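Long-range contacts in nucleoside phosphorylase, putative (Trypanosoma brucei, PDB 3BJE), which cleaves uridine with phosphate into uracil and ribose 1-phosphate, acting as a homodimeric uridine phosphorylase: residues Ala160-Arg165 against Cys313-Lys318; Asp205-Met210 against Thr295-Tyr300; Gly242-Ala247 against Val288-Met293. One frame throughout, in Å; residues are numbered along the deposited sequence.

Contact 1: residues Ala160-Arg165 against Cys313-Lys318; sequences ALAVTR and CVVVSK. With URA (uracil), chain D.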
loop_
_atom_site.group_PDB
_atom_site.type_symbol
_atom_site.label_atom_id
_atom_site.label_comp_id
_atom_site.label_asym_id
_atom_site.label_seq_id
_atom_site.Cartn_x
_atom_site.Cartn_y
_atom_site.Cartn_z
ATOM N N ALA A 160 15.183 12.992 14.882
ATOM C CA ALA A 160 15.580 13.985 13.883
ATOM C C ALA A 160 14.586 13.975 12.716
ATOM O O ALA A 160 13.867 12.984 12.491
ATOM C CB ALA A 160 16.976 13.704 13.367
ATOM N N LEU A 161 14.552 15.096 12.000
ATOM C CA LEU A 161 13.745 15.221 10.786
ATOM C C LEU A 161 14.637 14.914 9.604
ATOM O O LEU A 161 15.568 15.648 9.302
ATOM C CB LEU A 161 13.135 16.618 10.660
ATOM C CG LEU A 161 12.108 16.811 9.526
ATOM C CD1 LEU A 161 10.880 15.892 9.684
ATOM C CD2 LEU A 161 11.682 18.288 9.424
ATOM N N ALA A 162 14.363 13.799 8.929
ATOM C CA ALA A 162 15.158 13.397 7.780
ATOM C C ALA A 162 14.487 13.925 6.506
ATOM O O ALA A 162 13.369 13.513 6.135
ATOM C CB ALA A 162 15.297 11.893 7.738
ATOM N N VAL A 163 15.185 14.848 5.847
ATOM C CA VAL A 163 14.668 15.565 4.695
ATOM C C VAL A 163 15.203 14.893 3.439
ATOM O O VAL A 163 16.402 14.672 3.321
ATOM C CB VAL A 163 15.123 17.042 4.746
ATOM C CG1 VAL A 163 14.552 17.837 3.567
ATOM C CG2 VAL A 163 14.714 17.655 6.060
ATOM N N THR A 164 14.302 14.556 2.515
ATOM C CA THR A 164 14.666 13.849 1.296
ATOM C C THR A 164 15.297 14.774 0.267
ATOM O O THR A 164 14.749 15.853 0.003
ATOM C CB THR A 164 13.414 13.226 0.638
ATOM O OG1 THR A 164 12.832 12.278 1.544
ATOM C CG2 THR A 164 13.761 12.532 -0.697
ATOM N N ARG A 165 16.475 14.390 -0.243
ATOM C CA ARG A 165 16.988 14.950 -1.486
ATOM C C ARG A 165 16.728 13.904 -2.571
ATOM O O ARG A 165 15.730 13.979 -3.243
ATOM C CB ARG A 165 18.461 15.362 -1.397
ATOM C CG ARG A 165 18.885 16.167 -2.607
ATOM C CD ARG A 165 20.340 16.583 -2.585
ATOM N NE ARG A 165 20.679 17.593 -1.576
ATOM C CZ ARG A 165 21.478 17.384 -0.523
ATOM N NH1 ARG A 165 22.011 16.194 -0.284
ATOM N NH2 ARG A 165 21.745 18.382 0.314
ATOM N N CYS A 313 10.655 13.267 7.212
ATOM C CA CYS A 313 10.076 12.272 8.102
ATOM C C CYS A 313 10.802 12.228 9.426
ATOM O O CYS A 313 12.017 12.252 9.448
ATOM C CB CYS A 313 10.150 10.888 7.465
ATOM S SG CYS A 313 9.283 10.717 5.886
ATOM N N VAL A 314 10.043 12.126 10.514
ATOM C CA VAL A 314 10.601 12.008 11.841
ATOM C C VAL A 314 11.154 10.588 12.039
ATOM O O VAL A 314 10.461 9.606 11.782
ATOM C CB VAL A 314 9.522 12.339 12.927
ATOM C CG1 VAL A 314 10.069 12.180 14.346
ATOM C CG2 VAL A 314 8.974 13.758 12.736
ATOM N N VAL A 315 12.390 10.497 12.536
ATOM C CA VAL A 315 13.038 9.194 12.729
ATOM C C VAL A 315 12.498 8.557 14.003
ATOM O O VAL A 315 12.835 8.984 15.104
ATOM C CB VAL A 315 14.578 9.324 12.770
ATOM C CG1 VAL A 315 15.277 7.967 13.050
ATOM C CG2 VAL A 315 15.087 9.915 11.470
ATOM N N VAL A 316 11.636 7.554 13.852
ATOM C CA VAL A 316 11.032 6.860 14.994
ATOM C C VAL A 316 11.623 5.471 15.246
ATOM O O VAL A 316 11.307 4.833 16.248
ATOM C CB VAL A 316 9.510 6.733 14.838
ATOM C CG1 VAL A 316 8.861 8.114 14.704
ATOM C CG2 VAL A 316 9.161 5.854 13.627
ATOM N N SER A 317 12.481 5.011 14.344
ATOM C CA SER A 317 13.143 3.730 14.519
ATOM C C SER A 317 14.600 3.869 14.137
ATOM O O SER A 317 14.932 4.265 13.023
ATOM C CB SER A 317 12.485 2.657 13.658
ATOM O OG SER A 317 13.208 1.441 13.748
ATOM N N LYS A 318 15.479 3.576 15.086
ATOM C CA LYS A 318 16.898 3.545 14.802
ATOM C C LYS A 318 17.208 2.083 14.674
ATOM O O LYS A 318 17.053 1.309 15.618
ATOM C CB LYS A 318 17.730 4.193 15.908
ATOM C CG LYS A 318 17.840 5.720 15.810
ATOM C CD LYS A 318 18.496 6.235 14.512
ATOM C CE LYS A 318 19.937 5.771 14.290
ATOM N NZ LYS A 318 20.941 6.566 15.043
HETATM N N1 URA D . 8.245 3.739 9.111
HETATM C C2 URA D . 8.830 2.849 8.279
HETATM O O2 URA D . 8.367 2.622 7.116
HETATM N N3 URA D . 9.897 2.177 8.681
HETATM C C4 URA D . 10.416 2.356 9.910
HETATM O O4 URA D . 11.423 1.700 10.228
HETATM C C5 URA D . 9.825 3.250 10.782
HETATM C C6 URA D . 8.712 3.945 10.346
#

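Contact 2: residues Asp205-Met210 against Thr295-Tyr300; sequences DIYTSM and TSAICY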
loop_
_atom_site.group_PDB
_atom_site.type_symbol
_atom_site.label_atom_id
_atom_site.label_comp_id
_atom_site.label_asym_id
_atom_site.label_seq_id
_atom_site.Cartn_x
_atom_site.Cartn_y
_atom_site.Cartn_z
ATOM N N ASP A 205 14.972 -4.587 -9.743
ATOM C CA ASP A 205 15.031 -3.491 -10.728
ATOM C C ASP A 205 14.601 -2.186 -10.030
ATOM O O ASP A 205 13.537 -1.626 -10.300
ATOM C CB ASP A 205 14.150 -3.797 -11.950
ATOM C CG ASP A 205 14.286 -2.772 -13.052
ATOM O OD1 ASP A 205 15.198 -1.918 -13.014
ATOM O OD2 ASP A 205 13.472 -2.819 -13.988
ATOM N N ILE A 206 15.437 -1.710 -9.111
ATOM C CA ILE A 206 15.157 -0.472 -8.374
ATOM C C ILE A 206 15.106 0.746 -9.294
ATOM O O ILE A 206 15.686 0.747 -10.387
ATOM C CB ILE A 206 16.170 -0.224 -7.245
ATOM C CG1 ILE A 206 17.590 -0.090 -7.808
ATOM C CG2 ILE A 206 16.124 -1.366 -6.249
ATOM C CD1 ILE A 206 18.578 0.518 -6.841
ATOM N N TYR A 207 14.384 1.770 -8.861
ATOM C CA TYR A 207 14.412 3.036 -9.545
ATOM C C TYR A 207 14.867 4.144 -8.595
ATOM O O TYR A 207 15.134 3.890 -7.422
ATOM C CB TYR A 207 13.076 3.359 -10.174
ATOM C CG TYR A 207 11.906 3.562 -9.248
ATOM C CD1 TYR A 207 11.493 4.843 -8.889
ATOM C CD2 TYR A 207 11.181 2.480 -8.762
ATOM C CE1 TYR A 207 10.408 5.037 -8.050
ATOM C CE2 TYR A 207 10.086 2.662 -7.920
ATOM C CZ TYR A 207 9.700 3.954 -7.576
ATOM O OH TYR A 207 8.581 4.179 -6.795
ATOM N N THR A 208 15.027 5.354 -9.136
ATOM C CA THR A 208 15.419 6.502 -8.346
ATOM C C THR A 208 14.533 7.693 -8.660
ATOM O O THR A 208 13.842 7.724 -9.684
ATOM C CB THR A 208 16.884 6.887 -8.624
ATOM O OG1 THR A 208 17.047 7.165 -10.014
ATOM C CG2 THR A 208 17.872 5.750 -8.214
ATOM N N SER A 209 14.588 8.681 -7.785
ATOM C CA SER A 209 13.995 9.998 -8.047
ATOM C C SER A 209 14.679 11.053 -7.170
ATOM O O SER A 209 15.736 10.813 -6.568
ATOM C CB SER A 209 12.479 9.965 -7.808
ATOM O OG SER A 209 11.827 11.113 -8.346
ATOM N N MET A 210 14.081 12.235 -7.124
ATOM C CA MET A 210 14.628 13.321 -6.331
ATOM C C MET A 210 13.488 14.266 -5.983
ATOM O O MET A 210 12.617 14.527 -6.814
ATOM C CB MET A 210 15.701 14.066 -7.124
ATOM C CG MET A 210 16.537 15.031 -6.284
ATOM S SD MET A 210 17.712 16.033 -7.239
ATOM C CE MET A 210 16.605 16.956 -8.281
ATOM N N THR A 295 7.966 7.739 -0.206
ATOM C CA THR A 295 8.633 8.903 -0.784
ATOM C C THR A 295 9.058 8.721 -2.237
ATOM O O THR A 295 8.929 9.642 -3.032
ATOM C CB THR A 295 9.813 9.338 0.123
ATOM O OG1 THR A 295 9.271 9.846 1.338
ATOM C CG2 THR A 295 10.655 10.436 -0.526
ATOM N N SER A 296 9.586 7.549 -2.592
ATOM C CA SER A 296 10.047 7.313 -3.955
ATOM C C SER A 296 8.961 7.654 -4.981
ATOM O O SER A 296 9.228 8.396 -5.935
ATOM C CB SER A 296 10.457 5.852 -4.137
ATOM O OG SER A 296 9.385 4.988 -3.799
ATOM N N ALA A 297 7.739 7.139 -4.787
ATOM C CA ALA A 297 6.636 7.364 -5.750
ATOM C C ALA A 297 6.128 8.808 -5.693
ATOM O O ALA A 297 5.724 9.382 -6.703
ATOM C CB ALA A 297 5.464 6.396 -5.506
ATOM N N ILE A 298 6.106 9.401 -4.512
ATOM C CA ILE A 298 5.744 10.810 -4.421
ATOM C C ILE A 298 6.656 11.621 -5.299
ATOM O O ILE A 298 6.211 12.477 -6.060
ATOM C CB ILE A 298 5.867 11.329 -2.974
ATOM C CG1 ILE A 298 4.761 10.742 -2.123
ATOM C CG2 ILE A 298 5.827 12.864 -2.917
ATOM C CD1 ILE A 298 4.960 11.007 -0.626
ATOM N N CYS A 299 7.967 11.412 -5.145
ATOM C CA CYS A 299 8.936 12.161 -5.933
ATOM C C CYS A 299 8.822 11.872 -7.440
ATOM O O CYS A 299 8.827 12.781 -8.276
ATOM C CB CYS A 299 10.346 11.870 -5.437
ATOM S SG CYS A 299 10.677 12.599 -3.811
ATOM N N TYR A 300 8.773 10.597 -7.782
ATOM C CA TYR A 300 8.760 10.196 -9.190
ATOM C C TYR A 300 7.504 10.636 -9.931
ATOM O O TYR A 300 7.578 11.219 -11.019
ATOM C CB TYR A 300 8.928 8.682 -9.315
ATOM C CG TYR A 300 9.066 8.233 -10.753
ATOM C CD1 TYR A 300 10.310 8.089 -11.353
ATOM C CD2 TYR A 300 7.942 7.979 -11.524
ATOM C CE1 TYR A 300 10.420 7.704 -12.684
ATOM C CE2 TYR A 300 8.035 7.584 -12.852
ATOM C CZ TYR A 300 9.283 7.461 -13.433
ATOM O OH TYR A 300 9.402 7.077 -14.746
HETATM O O HOH W 1 9.885 15.137 -7.172
#

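Contact 3: residues Gly242-Ala247 against Val288-Met293; sequences GTTATA and VTNIEM. With R1P (1-O-phosphono-alpha-D-ribofuranose), chain C; URA (uracil), chain D.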
loop_
_atom_site.group_PDB
_atom_site.type_symbol
_atom_site.label_atom_id
_atom_site.label_comp_id
_atom_site.label_asym_id
_atom_site.label_seq_id
_atom_site.Cartn_x
_atom_site.Cartn_y
_atom_site.Cartn_z
ATOM N N GLY A 242 19.397 13.814 2.891
ATOM C CA GLY A 242 20.042 12.714 2.197
ATOM C C GLY A 242 19.073 11.874 1.412
ATOM O O GLY A 242 17.962 12.304 1.099
ATOM N N THR A 243 19.499 10.654 1.110
ATOM C CA THR A 243 18.723 9.780 0.258
ATOM C C THR A 243 17.749 8.967 1.096
ATOM O O THR A 243 18.117 8.397 2.130
ATOM C CB THR A 243 19.659 8.860 -0.558
ATOM O OG1 THR A 243 20.433 9.654 -1.457
ATOM C CG2 THR A 243 18.870 7.850 -1.372
ATOM N N THR A 244 16.500 8.923 0.633
ATOM C CA THR A 244 15.453 8.138 1.265
ATOM C C THR A 244 15.221 6.853 0.466
ATOM O O THR A 244 14.983 6.906 -0.753
ATOM C CB THR A 244 14.132 8.944 1.334
ATOM O OG1 THR A 244 14.376 10.167 2.051
ATOM C CG2 THR A 244 13.003 8.111 2.006
ATOM N N ALA A 245 15.290 5.696 1.126
ATOM C CA ALA A 245 14.963 4.417 0.492
ATOM C C ALA A 245 13.532 4.037 0.825
ATOM O O ALA A 245 13.164 3.957 1.995
ATOM C CB ALA A 245 15.932 3.330 0.971
ATOM N N THR A 246 12.725 3.819 -0.201
ATOM C CA THR A 246 11.328 3.489 -0.027
ATOM C C THR A 246 11.042 2.012 -0.336
ATOM O O THR A 246 11.436 1.482 -1.370
ATOM C CB THR A 246 10.442 4.371 -0.920
ATOM O OG1 THR A 246 10.646 5.747 -0.581
ATOM C CG2 THR A 246 8.926 4.016 -0.802
ATOM N N ALA A 247 10.295 1.400 0.583
ATOM C CA ALA A 247 10.041 -0.026 0.602
ATOM C C ALA A 247 8.593 -0.350 0.275
ATOM O O ALA A 247 7.683 0.476 0.482
ATOM C CB ALA A 247 10.351 -0.576 1.999
ATOM N N VAL A 288 22.376 7.352 2.682
ATOM C CA VAL A 288 20.981 6.961 2.915
ATOM C C VAL A 288 20.601 7.330 4.343
ATOM O O VAL A 288 21.043 6.697 5.300
ATOM C CB VAL A 288 20.739 5.458 2.678
ATOM C CG1 VAL A 288 19.274 5.083 2.950
ATOM C CG2 VAL A 288 21.131 5.052 1.262
ATOM N N THR A 289 19.785 8.376 4.476
ATOM C CA THR A 289 19.395 8.893 5.774
ATOM C C THR A 289 18.168 8.220 6.369
ATOM O O THR A 289 17.976 8.223 7.575
ATOM C CB THR A 289 19.116 10.416 5.701
ATOM O OG1 THR A 289 18.313 10.698 4.551
ATOM C CG2 THR A 289 20.441 11.213 5.669
ATOM N N ASN A 290 17.275 7.686 5.531
ATOM C CA ASN A 290 16.065 7.115 6.074
ATOM C C ASN A 290 15.433 6.084 5.169
ATOM O O ASN A 290 15.736 6.024 3.986
ATOM C CB ASN A 290 15.046 8.192 6.505
ATOM C CG ASN A 290 14.549 9.066 5.356
ATOM O OD1 ASN A 290 15.297 9.444 4.455
ATOM N ND2 ASN A 290 13.266 9.422 5.417
ATOM N N ILE A 291 14.562 5.278 5.769
ATOM C CA ILE A 291 13.792 4.241 5.075
ATOM C C ILE A 291 12.331 4.389 5.488
ATOM O O ILE A 291 12.034 4.501 6.686
ATOM C CB ILE A 291 14.243 2.816 5.473
ATOM C CG1 ILE A 291 15.729 2.613 5.177
ATOM C CG2 ILE A 291 13.369 1.746 4.780
ATOM C CD1 ILE A 291 16.343 1.400 5.904
ATOM N N GLU A 292 11.431 4.384 4.516
ATOM C CA GLU A 292 9.996 4.484 4.776
ATOM C C GLU A 292 9.220 3.893 3.577
ATOM O O GLU A 292 9.794 3.106 2.781
ATOM C CB GLU A 292 9.586 5.926 5.139
ATOM C CG GLU A 292 10.134 7.035 4.225
ATOM C CD GLU A 292 9.481 7.001 2.868
ATOM O OE1 GLU A 292 8.394 7.607 2.741
ATOM O OE2 GLU A 292 10.056 6.348 1.964
ATOM N N MET A 293 7.942 4.238 3.422
ATOM C CA MET A 293 7.089 3.506 2.468
ATOM C C MET A 293 6.380 4.320 1.371
ATOM O O MET A 293 5.606 3.745 0.614
ATOM C CB MET A 293 6.048 2.692 3.245
ATOM C CG MET A 293 6.673 1.613 4.119
ATOM S SD MET A 293 5.512 0.636 5.089
ATOM C CE MET A 293 4.563 -0.179 3.760
HETATM C C5 R1P C . 4.531 2.496 8.580
HETATM O O5 R1P C . 4.441 2.408 10.010
HETATM C C4 R1P C . 4.085 3.864 8.100
HETATM O O4 R1P C . 4.751 4.919 8.816
HETATM C C1 R1P C . 5.486 5.756 7.916
HETATM C C2 R1P C . 5.730 4.846 6.700
HETATM O O2 R1P C . 6.138 5.494 5.473
HETATM C C3 R1P C . 4.404 4.085 6.631
HETATM O O3 R1P C . 3.350 4.866 6.045
HETATM O O1 R1P C . 4.816 7.026 7.615
HETATM P P R1P C . 3.480 7.649 8.278
HETATM O O1P R1P C . 2.450 6.607 7.818
HETATM O O2P R1P C . 3.332 8.999 7.598
HETATM O O3P R1P C . 3.618 7.686 9.766
HETATM N N1 URA D . 8.245 3.739 9.111
HETATM C C2 URA D . 8.830 2.849 8.279
HETATM O O2 URA D . 8.367 2.622 7.116
HETATM N N3 URA D . 9.897 2.177 8.681
HETATM C C4 URA D . 10.416 2.356 9.910
HETATM O O4 URA D . 11.423 1.700 10.228
HETATM C C5 URA D . 9.825 3.250 10.782
HETATM C C6 URA D . 8.712 3.945 10.346
#

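Contact 1: residues Ala160-Arg165 against Cys313-Lys318
Leu161 pairs with Val314, and Ala162 with Cys313, in an antiparallel ladder between strands 161-169 and 308-318 of the phosphorylase fold; the far end of the second strand runs on into the uracil pocket. Three backbone bonds hold the ladder. Ala162 and Cys313 form a hydrogen-bonded pair, with Ala162 N to Cys313 O and Cys313 N to Ala162 O both at 2.9 Å. The first of these is nearly straight, 169° at the hydrogen, yet both donors stand well off the plane of the carbonyl they meet. Two residues along each strand, Val315 N reaches Ala160 O at 2.9 Å, nearly along the C=O axis. Val315 CG2 also touches that oxygen, at 3.5 Å.

The side chains split between two faces. On one, Leu161 has CG anti to its backbone N (chi1 -172°). CD1 thereby lies over the opposite backbone, 3.6 Å from Cys313 N, and meets Val314 CG2 at 4.2 Å. Helix 329-348 covers this face, with Cys338 on Leu161 and Met335 on Val314. On the other face Ala162 CB meets Val315 CG2 at 4.2 Å. Cys313 points to that side too, and its side chain rests on Arg145 and Cys149 of strand 142-151.

The pairing ends at Val315. Val316 and Ser317 then line the base. Val316 CG2 sits between its backbone N and carbonyl carbon (chi1 -59°), a placement that brings this methyl to 3.8 Å from uracil C6. Ser317 CB packs near uracil O4. Gln254 and Arg256 hydrogen-bond the base from elsewhere. A short antiparallel pairing within a mixed sheet, followed by a strand end that lines the base pocket, fits the nucleoside phosphorylase fold.

Contact 2: residues Asp205-Met210 against Thr295-Tyr300
Tyr207 and Tyr300 form the aromatic part of this strand-on-helix contact. The edge of Tyr207 is directed toward the face of Tyr300 in an offset edge-to-face pair, with ring planes at 74° and centroids 5.7 Å apart. Tyr207 CE1 also packs on Tyr300 CB at 4.1 Å. With Tyr300 CG anti to the backbone N (chi1 -174°), its ring lies beside the strand, where Thr208 O approaches the ring edge.

The polar groups gather at two places. Tyr207 OH lies 3.2 Å from Ser296 OG, and both hydroxyls hydrogen-bond the carboxylate of Asp171, one oxygen each. This shared partner fixes the phenol end against the first turn of helix 295-305. At the other end a water donates to both Met210 O and Cys299 O, at 2.8 Å each, and bridges strand to helix.

Close packing fills the middle. Ser209 points at the helix, and its OG lies 3.4 Å from Cys299 CB. Ser209 OG is also near Tyr300 N, but the angle is too poor for a hydrogen bond, and that N-H is used by Ser296 O within the helix. Helix 295-305 covers one face of strand 207-210 and helix 186-198 the other, as in layered alpha/beta folds.

Contact 3: residues Gly242-Ala247 against Val288-Met293
Thr243 with Val288, then Thr244 with Asn290, Ala245 with Ile291 and Thr246 with Glu292, pair in a parallel ladder of strands 239-246 and 284-292 that ends at the ribose 1-phosphate and uracil site. A beta bulge shifts the register by one residue between the first two pairs. At the bulge Thr289 N bonds Thr243 O; after it Ala245 N bonds Asn290 O at 2.9 Å and Ala247 N bonds Glu292 O at 2.8 Å.

The face bearing Thr244, Thr246, Asn290 and Glu292 is polar. Thr244 OG1 donates to Asn290 OD1 at 2.7 Å, 19° off the amide plane. Thr289 OG1 gives the same oxygen a second, longer bond, and two donors thus hold the amide. Thr246 OG1 donates to Glu292 OE2 at 2.7 Å. With CG between the backbone N and carbonyl carbon (chi1 47°) and a bend at chi2 (71°), the Glu292 carboxylate turns back over the neighbouring strand, OE2 3.4 Å from Thr244 CG2. OE1 is held by Arg145, Thr295 and the N-H of Glu294. The other face is mostly apolar: Ala245 CB meets Val288 CG1 and Ile291 CG1, each at 4.3 Å.

Beyond the ladder, Met293 N donates to O2 of the sugar at 3.0 Å, and Met293 CG packs on uracil O2. The Glu294 carboxylate also binds ribose 1-phosphate, and such a Met-Glu pair is characteristic of the nucleoside phosphorylase active site.

Overall arrangement
All three contacts lie in the interior, although Met210 and Tyr300 of contact 2 are partly exposed. Contacts 1 and 3 are strand pairings, with centres about 9 Å apart, and both reach uracil; contact 3 also gives the sugar a backbone hydrogen bond. Strand 161-169 of contact 1 is the parallel neighbour of strand 239-246 of contact 3, and Thr164 OG1 is hydrogen-bonded to Thr244 OG1. Contact 2 instead lays a helix on strand 207-210, another neighbour of 161-169. Helix 295-305 joins the strand ends of contacts 3 and 1, and Ser296 N bonds Thr246 OG1. Chemistry follows place: mostly aliphatic in contact 1, hydroxyl, amide and carboxylate in contact 3, aromatic and water-bridged in contact 2.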